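PDB 3O0Y: lipoprotein from Colwellia psychrerythraea, which is of unknown function but belongs to a family grouped with the MA clan of peptidases, so a peptidase-like activity is possible. Local coordinates for residues 386-391 with 415-420. Sequence-based numbering, arbitrary orientation.
Sequences VEVKSF and GIYWIN
K389 lies alongside W418 on one side of the indole, its CB 3.7 Å from W418 CZ3 and its CE 3.8 Å from W418 CH2. CB stands over the six-membered ring toward its rim; CD runs past the rim by CH2, and the bend at chi3 (75°) holds CE beside the same corner. Lysine suits this exposed position because its methylenes can cover an aromatic while its ammonium group, at the end of the chain, can remain in solvent. I416 CG2 adds to the same face and also touches K389 CB at 3.8 Å. F391 sits on the opposite side of the indole plane, where the two ring systems are nearly parallel, at 22°, but so far offset that they hardly overlap. The tighter contact is CH-pi: W418 CB stands over the phenyl face, 3.6 Å from F391 CZ. S390 O meets the indole at its edge, while W418 NE1 is hydrogen-bonded to T405.

These side chains belong to two parallel strands, 387-390 and 416-419, the latter being the central strand of a small mixed sheet completed by antiparallel 402-405. Their backbone bonds alternate: Y417 N donates to E387 O (2.9 Å), and K389 N returns to Y417 O (3.0 Å) from a position tilted 25° from the carbonyl plane.

V388, Y417 and I419 occupy the other face of the sheet, where beta-branched V388 and I419 favour the extended backbone and Y417 adds a broad apolar surface. V388 and Y417 run side by side, CG2 of V388 lying 4.0 Å from Y417 CD2. Helix 353-373 packs on both residues and helix 432-439 on Y417 and I419, with T436 hydrogen-bonded to the Y417 hydroxyl. V388 CG1 reaches I419 CG2 at 4.3 Å.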
# COMPACT_ATOMS: atom_id res chain seq x y z
N VAL A 386 16.98 5.23 -2.41
CA VAL A 386 16.36 3.97 -2.12
C VAL A 386 17.37 2.86 -1.83
O VAL A 386 18.51 2.90 -2.31
CB VAL A 386 15.49 3.53 -3.35
CG1 VAL A 386 16.36 3.15 -4.57
CG2 VAL A 386 14.56 2.37 -3.01
N GLU A 387 16.96 1.91 -1.02
CA GLU A 387 17.76 0.74 -0.73
C GLU A 387 16.95 -0.52 -1.02
O GLU A 387 15.74 -0.51 -0.91
CB GLU A 387 18.21 0.72 0.73
CG GLU A 387 19.14 1.91 1.02
CD GLU A 387 19.83 1.87 2.39
OE1 GLU A 387 19.72 0.82 3.13
OE2 GLU A 387 20.43 2.94 2.70
N VAL A 388 17.64 -1.59 -1.39
CA VAL A 388 16.98 -2.87 -1.69
C VAL A 388 17.24 -3.87 -0.56
O VAL A 388 18.44 -4.05 -0.17
CB VAL A 388 17.52 -3.44 -3.00
CG1 VAL A 388 16.89 -4.85 -3.30
CG2 VAL A 388 17.25 -2.46 -4.19
N LYS A 389 16.20 -4.55 -0.05
CA LYS A 389 16.28 -5.59 0.97
C LYS A 389 15.41 -6.79 0.59
O LYS A 389 14.39 -6.62 -0.04
CB LYS A 389 15.78 -5.11 2.33
CG LYS A 389 16.68 -4.06 2.98
CD LYS A 389 16.19 -3.66 4.43
CE LYS A 389 16.49 -4.71 5.52
NZ LYS A 389 16.21 -4.29 7.02
N SER A 390 15.84 -7.99 1.00
CA SER A 390 15.01 -9.17 0.81
C SER A 390 14.09 -9.26 2.01
O SER A 390 14.49 -8.92 3.13
CB SER A 390 15.86 -10.43 0.61
OG SER A 390 16.77 -10.60 1.68
N PHE A 391 12.87 -9.76 1.84
CA PHE A 391 12.06 -10.08 2.97
C PHE A 391 12.77 -11.14 3.81
O PHE A 391 13.37 -12.06 3.29
CB PHE A 391 10.69 -10.62 2.58
CG PHE A 391 9.76 -9.60 2.05
CD1 PHE A 391 9.12 -8.72 2.89
CD2 PHE A 391 9.44 -9.54 0.72
CE1 PHE A 391 8.18 -7.83 2.42
CE2 PHE A 391 8.53 -8.61 0.24
CZ PHE A 391 7.90 -7.75 1.07
N GLY A 415 14.01 4.77 2.20
CA GLY A 415 12.96 4.03 1.52
C GLY A 415 13.51 2.71 1.06
O GLY A 415 14.68 2.63 0.67
N ILE A 416 12.70 1.66 1.14
CA ILE A 416 13.17 0.31 0.80
C ILE A 416 12.27 -0.39 -0.19
O ILE A 416 11.04 -0.46 -0.02
CB ILE A 416 13.25 -0.57 2.10
CG1 ILE A 416 14.22 0.11 3.11
CG2 ILE A 416 13.69 -2.02 1.79
CD1 ILE A 416 14.00 -0.41 4.53
N TYR A 417 12.91 -0.93 -1.21
CA TYR A 417 12.36 -1.86 -2.15
C TYR A 417 12.65 -3.23 -1.58
O TYR A 417 13.78 -3.68 -1.51
CB TYR A 417 12.97 -1.61 -3.53
CG TYR A 417 12.78 -2.69 -4.61
CD1 TYR A 417 11.78 -3.62 -4.58
CD2 TYR A 417 13.56 -2.63 -5.74
CE1 TYR A 417 11.64 -4.55 -5.61
CE2 TYR A 417 13.43 -3.59 -6.75
CZ TYR A 417 12.45 -4.52 -6.69
OH TYR A 417 12.30 -5.43 -7.70
N TRP A 418 11.57 -3.87 -1.13
CA TRP A 418 11.62 -5.20 -0.64
C TRP A 418 11.34 -6.22 -1.74
O TRP A 418 10.38 -6.07 -2.53
CB TRP A 418 10.58 -5.43 0.41
CG TRP A 418 10.74 -4.61 1.61
CD1 TRP A 418 10.23 -3.36 1.77
CD2 TRP A 418 11.47 -4.92 2.83
NE1 TRP A 418 10.57 -2.87 3.03
CE2 TRP A 418 11.34 -3.79 3.68
CE3 TRP A 418 12.23 -6.00 3.25
CZ2 TRP A 418 11.95 -3.73 4.95
CZ3 TRP A 418 12.86 -5.96 4.49
CH2 TRP A 418 12.69 -4.82 5.35
N ILE A 419 12.20 -7.23 -1.80
CA ILE A 419 12.04 -8.32 -2.76
C ILE A 419 11.89 -9.68 -2.08
O ILE A 419 12.61 -9.96 -1.13
CB ILE A 419 13.26 -8.29 -3.77
CG1 ILE A 419 13.06 -9.32 -4.86
CG2 ILE A 419 14.57 -8.48 -3.04
CD1 ILE A 419 11.97 -8.98 -5.87
N ASN A 420 10.95 -10.52 -2.55
CA ASN A 420 10.74 -11.86 -1.97
C ASN A 420 11.61 -12.89 -2.67
O ASN A 420 11.42 -13.14 -3.88
CB ASN A 420 9.29 -12.25 -2.16
CG ASN A 420 8.91 -13.38 -1.28
OD1 ASN A 420 9.65 -14.33 -1.11
ND2 ASN A 420 7.72 -13.28 -0.68